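Long-range contacts in titin (Homo sapiens, PDB 3LCY), which probably serves as a giant scaffold of the muscle sarcomere that also carries a kinase domain, represented here by two tandem immunoglobulin domains from its A-band part: residues K12-V17 against T91-L96; Q26-I31 against T62-V67; G115-T120 against V192-K197. All blocks are in the same frame, centred on the assembly; numbering follows the deposited sequence.

From the N terminus, the chain first passes through K12-V17, the loop after strand 6-10 that runs into strand 17-20. The segment waits for T91-L96 on strand 88-103 before contact 1 can close. Inside that loop lies contact 2, where Q26-I31 meets T62-V67 after two further strands and a short one have been threaded between them. The two contacts touch: Lys12 NZ bonds to Ser28 O, and Met14 packs on Leu27 and Cys29, so both sheets of the first immunoglobulin domain are tied together. Strand 88-103 then leads on to the second domain. There contact 3 joins G115-T120 to V192-K197, in series with the others, its centre about 49 Å from that of contact 1.

Contact 1: K12-V17 against T91-L96; sequences KEMKDV and TSSKLL
Met14 and Thr91 meet with their side chains crossing at about a right angle. The hydroxyl of Thr91 lies beside the start of the Met14 side chain, OG1 being 3.4 Å from Met14 CB, and it also accepts the Met14 N-H in a nearly straight bond (Met14 N to Thr91 OG1 3.0 Å). Beyond CB the methionine turns inward: SD runs past Thr91 O, and CE comes to 3.6 Å from Ser93 OG. The Met14 side chain also packs on Leu27, Cys29 and Cys80 in the core.

Ser93 OG is set between its own backbone N and carbonyl carbon (chi1 70°), which points it across at the loop. There it donates to Lys15 O, approaching from well above the carbonyl plane, with Ser93 OG to Lys15 O at 3.0 Å. Asp16 answers from the loop side. Its carboxylate leans over strand 91-96 and OD1 accepts the backbone N-H of Lys94 (Asp16 OD1 to Lys94 N 2.9 Å), met from 41° out of the carboxylate plane.

From Val17 onward the backbones take over as a parallel pair. Val17 N bonds to Lys94 O, and Leu96 N gives a short bond to Val17 O at 2.7 Å. Leu95 CD1 lies close to that same oxygen and to Val17 CG1.

This is the kink between the A and A' strands of an I-set domain, beside strand G. Three side chains, those of Thr91, Ser93 and Asp16, satisfy backbone groups where regular parallel pairing has not yet begun, while the buried Met14 side chain packs into the core.

Contact 2: Q26-I31 against T62-V67; sequences QLSCQI and THTLTV
His63 meets Ile31 of the neighbouring antiparallel strand edge-on, the two side chains crossing at about a right angle. Its CB and CG rise past the carbonyl of Cys29, CB lying 4.0 Å from Cys29 O. That oxygen is already taken by the backbone: His63 N bonds to Cys29 O at 2.7 Å. With CG anti to the carbonyl carbon (chi1 -35°), the ring reaches across to Ile31 on the partner strand. CD2 comes near the backbone N of Ile31. Ile31 CB sits at the ring edge, in its plane, 3.8 Å from His63 NE2. NE2 itself donates to Ile31 O at 3.2 Å, on a lone pair of that carbonyl, the oxygen lying 17° out of the ring plane. The second ring nitrogen, ND1, is hydrogen-bonded to Ser58 OG. Cys29 SG approaches the ring edge as well.

Further along, Leu27 and Leu65 form a hydrogen-bonded pair with two bonds of equal length, and Leu27 CD1 packs against Val67 CG2 at 4.0 Å on the His63 side of the sheet. The opposite face carries Ser28 and Thr64, whose OG and OG1 share a hydrogen bond of 3.1 Å.

These strands, B and E of the I-set sandwich, therefore present an apolar face to the core and a hydroxyl-rich one outward. The buried histidine is the polar exception on the core side: NE2 bonds Ile31 O and ND1 bonds Ser58 OG, which together hold the ring's rotation.

Contact 3: G115-T120 against V192-K197; sequences GAVGST and VEIQDK
Gly115 and Ile194 face each other as a parallel pair, and the backbone bonds around them come first. Gly115 N donates to Glu193 O (3.1 Å), and Gly115 O receives the N-H of Gln195 at the same 3.1 Å between Gln195 N and Gly115 O. The same oxygen also has a CA-H contact with Ile194, whose CA is 3.4 Å from Gly115 O. One residue later Val117 N appears to bond to Gln195 O, but that oxygen is crowded in the model and its place is less sure.

Side-chain packing centres on Ile194, which pairs with Gly115, a residue with no side chain to come between. With CG1 beside the backbone N (chi1 -46°), CG2 is left anti to that N and faces the Gly115 carbonyl, the methyl lying 3.5 Å from Gly115 O. The Ile194 side chain also touches Val166 and Ala172. Val117 leans toward this methyl and toward Asp196, its side chain crossing that of Asp196 at a slant, though the position of its CG2 is doubtful.

Within 115-120, two bonds hold the turn. Ala116 to Ser119 forms a type II beta turn with Gly118 at positive phi (85°). Ala116 O takes two donors from one face of its plane, Ser119 N at 3.1 Å and Ser119 OG at 2.7 Å; the OG bond supplements the usual turn bond.

Here the A' strand of the second I-set domain is joined to the last strand, G, near the C terminus. Backbone bonding does most of the joining, and it gives out where the chain turns away after Val117; the doubly bonded Ala116 O then fixes the turn that sends the chain into strand 121-130.

Contact 1: K12-V17 against T91-L96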
ATOM      1  N   LYS A  12      -4.001  -2.769 -27.342  1.00 35.29           N
ATOM      2  CA  LYS A  12      -2.956  -2.572 -26.370  1.00 33.03           C
ATOM      3  C   LYS A  12      -3.564  -2.928 -25.034  1.00 29.40           C
ATOM      4  O   LYS A  12      -4.558  -2.366 -24.636  1.00 27.29           O
ATOM      5  CB  LYS A  12      -2.487  -1.124 -26.390  1.00 36.45           C
ATOM      6  CG  LYS A  12      -1.391  -0.786 -25.410  1.00 41.95           C
ATOM      7  CD  LYS A  12      -1.945  -0.180 -24.129  1.00 46.56           C
ATOM      8  CE  LYS A  12      -0.868  -0.047 -23.064  1.00 48.95           C
ATOM      9  NZ  LYS A  12      -1.389   0.441 -21.774  1.00 46.73           N
ATOM     10  N   GLU A  13      -2.981  -3.895 -24.354  1.00 31.23           N
ATOM     11  CA  GLU A  13      -3.459  -4.295 -23.046  1.00 32.20           C
ATOM     12  C   GLU A  13      -2.925  -3.375 -21.967  1.00 26.36           C
ATOM     13  O   GLU A  13      -1.949  -2.687 -22.168  1.00 28.54           O
ATOM     14  CB  GLU A  13      -3.069  -5.731 -22.759  1.00 35.39           C
ATOM     15  CG  GLU A  13      -1.606  -5.947 -22.608  1.00 41.15           C
ATOM     16  CD  GLU A  13      -1.304  -7.344 -22.214  1.00 50.97           C
ATOM     17  OE1 GLU A  13      -1.954  -8.250 -22.756  1.00 54.62           O
ATOM     18  OE2 GLU A  13      -0.435  -7.546 -21.354  1.00 55.03           O
ATOM     19  N   MET A  14      -3.563  -3.377 -20.815  1.00 24.72           N
ATOM     20  CA  MET A  14      -3.117  -2.543 -19.719  1.00 23.49           C
ATOM     21  C   MET A  14      -1.753  -2.959 -19.224  1.00 23.59           C
ATOM     22  O   MET A  14      -1.413  -4.124 -19.216  1.00 23.69           O
ATOM     23  CB  MET A  14      -4.110  -2.566 -18.573  1.00 25.51           C
ATOM     24  CG  MET A  14      -5.309  -1.716 -18.805  1.00 24.18           C
ATOM     25  SD  MET A  14      -6.263  -1.549 -17.334  1.00 45.25           S
ATOM     26  CE  MET A  14      -5.562  -0.075 -16.659  1.00 69.20           C
ATOM     27  N   LYS A  15      -0.977  -1.974 -18.817  1.00 21.41           N
ATOM     28  CA  LYS A  15       0.359  -2.204 -18.345  1.00 21.33           C
ATOM     29  C   LYS A  15       0.520  -1.674 -16.952  1.00 20.09           C
ATOM     30  O   LYS A  15      -0.176  -0.775 -16.536  1.00 21.34           O
ATOM     31  CB  LYS A  15       1.360  -1.482 -19.236  1.00 23.90           C
ATOM     32  CG  LYS A  15       1.385  -1.947 -20.639  1.00 29.96           C
ATOM     33  CD  LYS A  15       1.921  -3.341 -20.748  1.00 36.55           C
ATOM     34  CE  LYS A  15       1.718  -3.861 -22.143  1.00 40.40           C
ATOM     35  NZ  LYS A  15       2.475  -5.098 -22.379  1.00 41.03           N
ATOM     36  N   ASP A  16       1.451  -2.260 -16.228  1.00 21.92           N
ATOM     37  CA  ASP A  16       1.755  -1.794 -14.881  1.00 22.91           C
ATOM     38  C   ASP A  16       2.270  -0.362 -14.932  1.00 24.84           C
ATOM     39  O   ASP A  16       3.077  -0.012 -15.793  1.00 27.15           O
ATOM     40  CB  ASP A  16       2.770  -2.715 -14.203  1.00 23.68           C
ATOM     41  CG  ASP A  16       2.171  -4.051 -13.813  1.00 25.96           C
ATOM     42  OD1 ASP A  16       0.937  -4.205 -13.931  1.00 26.37           O
ATOM     43  OD2 ASP A  16       2.931  -4.945 -13.386  1.00 26.53           O
ATOM     44  N   VAL A  17       1.791   0.465 -14.011  1.00 25.00           N
ATOM     45  CA  VAL A  17       2.150   1.878 -13.989  1.00 20.88           C
ATOM     46  C   VAL A  17       2.637   2.306 -12.611  1.00 24.77           C
ATOM     47  O   VAL A  17       2.059   1.924 -11.595  1.00 27.71           O
ATOM     48  CB  VAL A  17       0.956   2.761 -14.397  1.00 18.63           C
ATOM     49  CG1 VAL A  17       1.241   4.225 -14.096  1.00 15.31           C
ATOM     50  CG2 VAL A  17       0.636   2.570 -15.867  1.00 10.88           C
ATOM     51  N   THR A  91      -9.209  -6.541 -19.095  1.00 28.13           N
ATOM     52  CA  THR A  91      -7.774  -6.301 -19.003  1.00 25.97           C
ATOM     53  C   THR A  91      -7.417  -5.624 -17.684  1.00 25.41           C
ATOM     54  O   THR A  91      -8.087  -4.684 -17.253  1.00 24.15           O
ATOM     55  CB  THR A  91      -7.265  -5.449 -20.177  1.00 25.66           C
ATOM     56  OG1 THR A  91      -5.909  -5.059 -19.930  1.00 28.19           O
ATOM     57  CG2 THR A  91      -8.122  -4.206 -20.342  1.00 27.61           C
ATOM     58  N   SER A  92      -6.358  -6.109 -17.046  1.00 23.11           N
ATOM     59  CA  SER A  92      -5.970  -5.614 -15.731  1.00 21.02           C
ATOM     60  C   SER A  92      -4.474  -5.342 -15.624  1.00 21.09           C
ATOM     61  O   SER A  92      -3.665  -5.979 -16.297  1.00 12.50           O
ATOM     62  CB  SER A  92      -6.392  -6.609 -14.649  1.00 21.75           C
ATOM     63  OG  SER A  92      -7.777  -6.891 -14.728  1.00 24.53           O
ATOM     64  N   SER A  93      -4.121  -4.389 -14.768  1.00 21.49           N
ATOM     65  CA  SER A  93      -2.729  -4.076 -14.482  1.00 20.12           C
ATOM     66  C   SER A  93      -2.642  -3.467 -13.088  1.00 21.22           C
ATOM     67  O   SER A  93      -3.667  -3.178 -12.470  1.00 21.00           O
ATOM     68  CB  SER A  93      -2.159  -3.117 -15.530  1.00 19.94           C
ATOM     69  OG  SER A  93      -2.728  -1.826 -15.407  1.00 22.88           O
ATOM     70  N   LYS A  94      -1.427  -3.280 -12.587  1.00 22.73           N
ATOM     71  CA  LYS A  94      -1.249  -2.780 -11.229  1.00 23.38           C
ATOM     72  C   LYS A  94      -0.639  -1.386 -11.173  1.00 23.83           C
ATOM     73  O   LYS A  94       0.104  -0.980 -12.067  1.00 19.57           O
ATOM     74  CB  LYS A  94      -0.403  -3.749 -10.403  1.00 24.07           C
ATOM     75  CG  LYS A  94      -1.097  -5.059 -10.086  1.00 21.69           C
ATOM     76  CD  LYS A  94      -0.179  -5.988  -9.317  1.00 19.70           C
ATOM     77  CE  LYS A  94      -0.895  -7.268  -8.927  1.00 16.73           C
ATOM     78  NZ  LYS A  94       0.034  -8.260  -8.322  1.00 23.14           N
ATOM     79  N   LEU A  95      -0.961  -0.663 -10.107  1.00 28.01           N
ATOM     80  CA  LEU A  95      -0.391   0.654  -9.867  1.00 21.60           C
ATOM     81  C   LEU A  95       0.647   0.569  -8.757  1.00 26.24           C
ATOM     82  O   LEU A  95       0.339   0.162  -7.638  1.00 32.91           O
ATOM     83  CB  LEU A  95      -1.487   1.651  -9.486  1.00 22.66           C
ATOM     84  CG  LEU A  95      -1.015   3.043  -9.059  1.00 28.31           C
ATOM     85  CD1 LEU A  95      -0.131   3.664 -10.129  1.00 25.25           C
ATOM     86  CD2 LEU A  95      -2.200   3.946  -8.738  1.00 28.04           C
ATOM     87  N   LEU A  96       1.883   0.937  -9.076  1.00 27.90           N
ATOM     88  CA  LEU A  96       2.956   0.930  -8.092  1.00 28.76           C
ATOM     89  C   LEU A  96       3.239   2.349  -7.616  1.00 32.00           C
ATOM     90  O   LEU A  96       3.462   3.252  -8.421  1.00 35.65           O
ATOM     91  CB  LEU A  96       4.225   0.296  -8.668  1.00 23.84           C
ATOM     92  CG  LEU A  96       4.241  -1.223  -8.865  1.00 25.04           C
ATOM     93  CD1 LEU A  96       3.166  -1.672  -9.843  1.00 22.73           C
ATOM     94  CD2 LEU A  96       5.609  -1.678  -9.337  1.00 26.18           C
TER

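Contact 2: Q26-I31 against T62-V67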
ATOM      1  N   GLN A  26      -2.058   7.437 -14.570  1.00 24.08           N
ATOM      2  CA  GLN A  26      -2.829   7.122 -15.768  1.00 25.02           C
ATOM      3  C   GLN A  26      -2.711   5.651 -16.147  1.00 27.12           C
ATOM      4  O   GLN A  26      -1.633   5.174 -16.500  1.00 29.63           O
ATOM      5  CB  GLN A  26      -2.395   8.001 -16.945  1.00 24.75           C
ATOM      6  CG  GLN A  26      -2.992   9.401 -16.934  1.00 29.23           C
ATOM      7  CD  GLN A  26      -2.555  10.234 -18.125  1.00 37.35           C
ATOM      8  OE1 GLN A  26      -3.288  10.372 -19.105  1.00 37.70           O
ATOM      9  NE2 GLN A  26      -1.354  10.796 -18.045  1.00 41.67           N
ATOM     10  N   LEU A  27      -3.827   4.934 -16.067  1.00 24.60           N
ATOM     11  CA  LEU A  27      -3.875   3.549 -16.515  1.00 23.81           C
ATOM     12  C   LEU A  27      -4.658   3.478 -17.819  1.00 26.60           C
ATOM     13  O   LEU A  27      -5.854   3.765 -17.850  1.00 30.16           O
ATOM     14  CB  LEU A  27      -4.513   2.650 -15.456  1.00 26.36           C
ATOM     15  CG  LEU A  27      -3.825   2.622 -14.089  1.00 31.53           C
ATOM     16  CD1 LEU A  27      -4.621   3.425 -13.068  1.00 31.44           C
ATOM     17  CD2 LEU A  27      -3.632   1.189 -13.612  1.00 31.79           C
ATOM     18  N   SER A  28      -3.981   3.101 -18.897  1.00 25.71           N
ATOM     19  CA  SER A  28      -4.595   3.144 -20.218  1.00 30.42           C
ATOM     20  C   SER A  28      -4.555   1.808 -20.953  1.00 31.87           C
ATOM     21  O   SER A  28      -3.732   0.942 -20.657  1.00 32.11           O
ATOM     22  CB  SER A  28      -3.932   4.227 -21.072  1.00 30.26           C
ATOM     23  OG  SER A  28      -4.568   4.347 -22.331  1.00 37.68           O
ATOM     24  N   CYS A  29      -5.454   1.657 -21.921  1.00 28.59           N
ATOM     25  CA  CYS A  29      -5.501   0.469 -22.760  1.00 28.71           C
ATOM     26  C   CYS A  29      -6.286   0.768 -24.033  1.00 30.94           C
ATOM     27  O   CYS A  29      -7.098   1.694 -24.068  1.00 27.98           O
ATOM     28  CB  CYS A  29      -6.145  -0.699 -22.010  1.00 27.24           C
ATOM     29  SG  CYS A  29      -7.902  -0.472 -21.656  1.00 26.75           S
ATOM     30  N   GLN A  30      -6.106  -0.014 -25.085  1.00 31.61           N
ATOM     31  CA  GLN A  30      -6.886   0.128 -26.295  1.00 30.37           C
ATOM     32  C   GLN A  30      -7.715  -1.067 -26.615  1.00 31.02           C
ATOM     33  O   GLN A  30      -7.208  -2.111 -26.805  1.00 32.50           O
ATOM     34  CB  GLN A  30      -5.977   0.321 -27.460  1.00 33.39           C
ATOM     35  CG  GLN A  30      -4.939   1.266 -27.242  1.00 38.27           C
ATOM     36  CD  GLN A  30      -4.573   1.911 -28.484  1.00 48.19           C
ATOM     37  OE1 GLN A  30      -5.086   1.586 -29.515  1.00 49.95           O
ATOM     38  NE2 GLN A  30      -3.691   2.852 -28.411  1.00 54.16           N
ATOM     39  N   ILE A  31      -9.007  -0.871 -26.714  1.00 30.49           N
ATOM     40  CA  ILE A  31      -9.951  -1.893 -27.068  1.00 28.09           C
ATOM     41  C   ILE A  31     -10.893  -1.402 -28.148  1.00 34.74           C
ATOM     42  O   ILE A  31     -11.485  -0.375 -28.040  1.00 36.82           O
ATOM     43  CB  ILE A  31     -10.744  -2.308 -25.866  1.00 26.85           C
ATOM     44  CG1 ILE A  31      -9.811  -2.670 -24.727  1.00 24.78           C
ATOM     45  CG2 ILE A  31     -11.586  -3.449 -26.188  1.00 24.85           C
ATOM     46  CD1 ILE A  31     -10.413  -2.646 -23.395  1.00 23.12           C
ATOM     47  N   THR A  62      -9.148   4.300 -27.183  1.00 34.79           N
ATOM     48  CA  THR A  62      -8.199   4.349 -26.092  1.00 29.91           C
ATOM     49  C   THR A  62      -8.914   4.706 -24.821  1.00 27.08           C
ATOM     50  O   THR A  62      -9.576   5.722 -24.745  1.00 28.75           O
ATOM     51  CB  THR A  62      -7.113   5.386 -26.340  1.00 28.01           C
ATOM     52  OG1 THR A  62      -6.491   5.122 -27.589  1.00 30.01           O
ATOM     53  CG2 THR A  62      -6.076   5.313 -25.254  1.00 22.42           C
ATOM     54  N   HIS A  63      -8.772   3.859 -23.818  1.00 21.71           N
ATOM     55  CA  HIS A  63      -9.450   4.093 -22.562  1.00 21.79           C
ATOM     56  C   HIS A  63      -8.479   4.267 -21.414  1.00 23.31           C
ATOM     57  O   HIS A  63      -7.694   3.393 -21.109  1.00 21.98           O
ATOM     58  CB  HIS A  63     -10.428   2.960 -22.321  1.00 20.21           C
ATOM     59  CG  HIS A  63     -11.046   2.457 -23.579  1.00 25.86           C
ATOM     60  ND1 HIS A  63     -11.860   3.238 -24.364  1.00 27.72           N
ATOM     61  CD2 HIS A  63     -10.938   1.271 -24.218  1.00 29.12           C
ATOM     62  CE1 HIS A  63     -12.239   2.552 -25.422  1.00 27.60           C
ATOM     63  NE2 HIS A  63     -11.697   1.354 -25.355  1.00 27.62           N
ATOM     64  N   THR A  64      -8.573   5.419 -20.773  1.00 25.43           N
ATOM     65  CA  THR A  64      -7.681   5.777 -19.701  1.00 28.20           C
ATOM     66  C   THR A  64      -8.401   6.102 -18.416  1.00 32.96           C
ATOM     67  O   THR A  64      -9.363   6.832 -18.405  1.00 36.67           O
ATOM     68  CB  THR A  64      -6.805   6.992 -20.082  1.00 29.44           C
ATOM     69  OG1 THR A  64      -6.172   6.757 -21.334  1.00 28.12           O
ATOM     70  CG2 THR A  64      -5.737   7.220 -19.051  1.00 27.55           C
ATOM     71  N   LEU A  65      -7.903   5.540 -17.330  1.00 32.16           N
ATOM     72  CA  LEU A  65      -8.378   5.847 -15.988  1.00 27.49           C
ATOM     73  C   LEU A  65      -7.313   6.651 -15.257  1.00 29.05           C
ATOM     74  O   LEU A  65      -6.142   6.275 -15.244  1.00 30.96           O
ATOM     75  CB  LEU A  65      -8.687   4.566 -15.212  1.00 25.88           C
ATOM     76  CG  LEU A  65      -8.978   4.748 -13.718  1.00 26.16           C
ATOM     77  CD1 LEU A  65     -10.242   5.563 -13.511  1.00 27.65           C
ATOM     78  CD2 LEU A  65      -9.082   3.406 -13.007  1.00 26.57           C
ATOM     79  N   THR A  66      -7.712   7.762 -14.660  1.00 28.16           N
ATOM     80  CA  THR A  66      -6.766   8.585 -13.941  1.00 28.04           C
ATOM     81  C   THR A  66      -7.082   8.522 -12.468  1.00 29.34           C
ATOM     82  O   THR A  66      -8.182   8.848 -12.051  1.00 35.97           O
ATOM     83  CB  THR A  66      -6.835  10.050 -14.384  1.00 28.03           C
ATOM     84  OG1 THR A  66      -6.545  10.143 -15.779  1.00 24.18           O
ATOM     85  CG2 THR A  66      -5.831  10.886 -13.611  1.00 25.73           C
ATOM     86  N   VAL A  67      -6.102   8.112 -11.680  1.00 23.89           N
ATOM     87  CA  VAL A  67      -6.295   8.022 -10.249  1.00 24.41           C
ATOM     88  C   VAL A  67      -5.468   9.086  -9.566  1.00 25.19           C
ATOM     89  O   VAL A  67      -4.266   9.167  -9.774  1.00 26.67           O
ATOM     90  CB  VAL A  67      -5.854   6.654  -9.705  1.00 24.53           C
ATOM     91  CG1 VAL A  67      -6.032   6.594  -8.197  1.00 20.94           C
ATOM     92  CG2 VAL A  67      -6.616   5.537 -10.385  1.00 22.65           C
TER

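Contact 3: G115-T120 against V192-K197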
ATOM      1  N   GLY A 115       5.163  -0.731  29.607  1.00 40.17           N
ATOM      2  CA  GLY A 115       4.749  -2.120  29.623  1.00 39.24           C
ATOM      3  C   GLY A 115       4.686  -2.668  31.035  1.00 42.27           C
ATOM      4  O   GLY A 115       5.618  -2.488  31.801  1.00 45.69           O
ATOM      5  N   ALA A 116       3.588  -3.328  31.386  1.00 39.72           N
ATOM      6  CA  ALA A 116       3.434  -3.903  32.719  1.00 37.92           C
ATOM      7  C   ALA A 116       4.393  -5.070  32.892  1.00 38.91           C
ATOM      8  O   ALA A 116       4.608  -5.838  31.962  1.00 37.18           O
ATOM      9  CB  ALA A 116       2.012  -4.348  32.942  1.00 36.70           C
ATOM     10  N   VAL A 117       4.970  -5.214  34.077  1.00 39.34           N
ATOM     11  CA  VAL A 117       5.908  -6.302  34.297  1.00 42.04           C
ATOM     12  C   VAL A 117       5.239  -7.657  34.159  1.00 39.41           C
ATOM     13  O   VAL A 117       4.183  -7.903  34.725  1.00 37.69           O
ATOM     14  CB  VAL A 117       6.562  -6.221  35.688  1.00 44.78           C
ATOM     15  CG1 VAL A 117       7.771  -7.132  35.761  1.00 42.99           C
ATOM     16  CG2 VAL A 117       6.945  -4.799  36.009  1.00 47.82           C
ATOM     17  N   GLY A 118       5.882  -8.532  33.404  1.00 38.17           N
ATOM     18  CA  GLY A 118       5.400  -9.876  33.173  1.00 39.92           C
ATOM     19  C   GLY A 118       4.399  -9.993  32.047  1.00 42.30           C
ATOM     20  O   GLY A 118       4.034 -11.091  31.652  1.00 45.68           O
ATOM     21  N   SER A 119       3.968  -8.863  31.509  1.00 42.14           N
ATOM     22  CA  SER A 119       3.012  -8.866  30.408  1.00 44.67           C
ATOM     23  C   SER A 119       3.696  -8.709  29.056  1.00 42.79           C
ATOM     24  O   SER A 119       4.887  -8.407  28.978  1.00 42.58           O
ATOM     25  CB  SER A 119       1.976  -7.755  30.589  1.00 46.28           C
ATOM     26  OG  SER A 119       2.557  -6.477  30.391  1.00 49.34           O
ATOM     27  N   THR A 120       2.928  -8.913  27.991  1.00 39.32           N
ATOM     28  CA  THR A 120       3.431  -8.731  26.638  1.00 34.92           C
ATOM     29  C   THR A 120       3.273  -7.279  26.211  1.00 30.77           C
ATOM     30  O   THR A 120       2.238  -6.662  26.457  1.00 27.61           O
ATOM     31  CB  THR A 120       2.685  -9.628  25.637  1.00 33.57           C
ATOM     32  OG1 THR A 120       3.029 -10.997  25.873  1.00 32.02           O
ATOM     33  CG2 THR A 120       3.056  -9.257  24.210  1.00 35.35           C
ATOM     34  N   VAL A 192      11.187   2.953  26.315  1.00 32.01           N
ATOM     35  CA  VAL A 192      10.348   1.963  26.980  1.00 31.04           C
ATOM     36  C   VAL A 192      10.637   1.867  28.474  1.00 36.34           C
ATOM     37  O   VAL A 192      11.791   1.764  28.890  1.00 37.80           O
ATOM     38  CB  VAL A 192      10.508   0.568  26.346  1.00 27.06           C
ATOM     39  CG1 VAL A 192       9.815  -0.482  27.193  1.00 27.33           C
ATOM     40  CG2 VAL A 192       9.959   0.561  24.927  1.00 22.27           C
ATOM     41  N   GLU A 193       9.586   1.892  29.280  1.00 40.89           N
ATOM     42  CA  GLU A 193       9.716   1.805  30.724  1.00 44.79           C
ATOM     43  C   GLU A 193       8.862   0.650  31.235  1.00 47.64           C
ATOM     44  O   GLU A 193       7.744   0.460  30.776  1.00 45.11           O
ATOM     45  CB  GLU A 193       9.271   3.116  31.366  1.00 46.54           C
ATOM     46  CG  GLU A 193       9.866   3.379  32.732  1.00 52.39           C
ATOM     47  CD  GLU A 193      11.284   3.910  32.666  1.00 54.35           C
ATOM     48  OE1 GLU A 193      12.162   3.349  33.345  1.00 56.26           O
ATOM     49  OE2 GLU A 193      11.522   4.889  31.937  1.00 52.80           O
ATOM     50  N   ILE A 194       9.384  -0.122  32.183  1.00 52.03           N
ATOM     51  CA  ILE A 194       8.640  -1.252  32.730  1.00 53.39           C
ATOM     52  C   ILE A 194       8.130  -0.950  34.137  1.00 58.53           C
ATOM     53  O   ILE A 194       8.897  -0.583  35.016  1.00 60.36           O
ATOM     54  CB  ILE A 194       9.496  -2.525  32.762  1.00 51.84           C
ATOM     55  CG1 ILE A 194      10.229  -2.703  31.434  1.00 48.32           C
ATOM     56  CG2 ILE A 194       8.636  -3.735  33.056  1.00 51.87           C
ATOM     57  CD1 ILE A 194       9.316  -2.801  30.244  1.00 47.45           C
ATOM     58  N   GLN A 195       6.825  -1.113  34.338  1.00 63.25           N
ATOM     59  CA  GLN A 195       6.190  -0.854  35.626  1.00 68.43           C
ATOM     60  C   GLN A 195       5.715  -2.120  36.310  1.00 75.41           C
ATOM     61  O   GLN A 195       5.004  -2.918  35.707  1.00 77.35           O
ATOM     62  CB  GLN A 195       4.957   0.028  35.433  1.00 67.31           C
ATOM     63  CG  GLN A 195       5.208   1.491  35.189  1.00 67.49           C
ATOM     64  CD  GLN A 195       3.950   2.200  34.723  1.00 69.04           C
ATOM     65  OE1 GLN A 195       3.202   1.673  33.901  1.00 69.49           O
ATOM     66  NE2 GLN A 195       3.709   3.394  35.247  1.00 67.81           N
ATOM     67  N   ASP A 196       6.088  -2.279  37.575  1.00 80.07           N
ATOM     68  CA  ASP A 196       5.681  -3.426  38.372  1.00 82.81           C
ATOM     69  C   ASP A 196       4.167  -3.374  38.532  1.00 84.03           C
ATOM     70  O   ASP A 196       3.640  -2.417  39.087  1.00 83.14           O
ATOM     71  CB  ASP A 196       6.333  -3.361  39.758  1.00 83.73           C
ATOM     72  CG  ASP A 196       7.531  -4.289  39.906  1.00 85.65           C
ATOM     73  OD1 ASP A 196       8.130  -4.697  38.901  1.00 86.79           O
ATOM     74  OD2 ASP A 196       7.885  -4.612  41.051  1.00 86.55           O
ATOM     75  N   LYS A 197       3.469  -4.395  38.048  1.00 85.61           N
ATOM     76  CA  LYS A 197       2.011  -4.433  38.156  1.00 87.50           C
ATOM     77  C   LYS A 197       1.423  -5.784  37.750  1.00 87.38           C
ATOM     78  O   LYS A 197       0.239  -6.052  37.970  1.00 87.81           O
ATOM     79  CB  LYS A 197       1.382  -3.317  37.320  1.00 89.18           C
ATOM     80  CG  LYS A 197       2.011  -1.963  37.535  1.00 88.95           C
ATOM     81  CD  LYS A 197       1.108  -0.837  37.097  1.00 89.52           C
ATOM     82  CE  LYS A 197       1.756   0.505  37.372  1.00 88.71           C
ATOM     83  NZ  LYS A 197       2.132   0.676  38.794  1.00 87.01           N
TER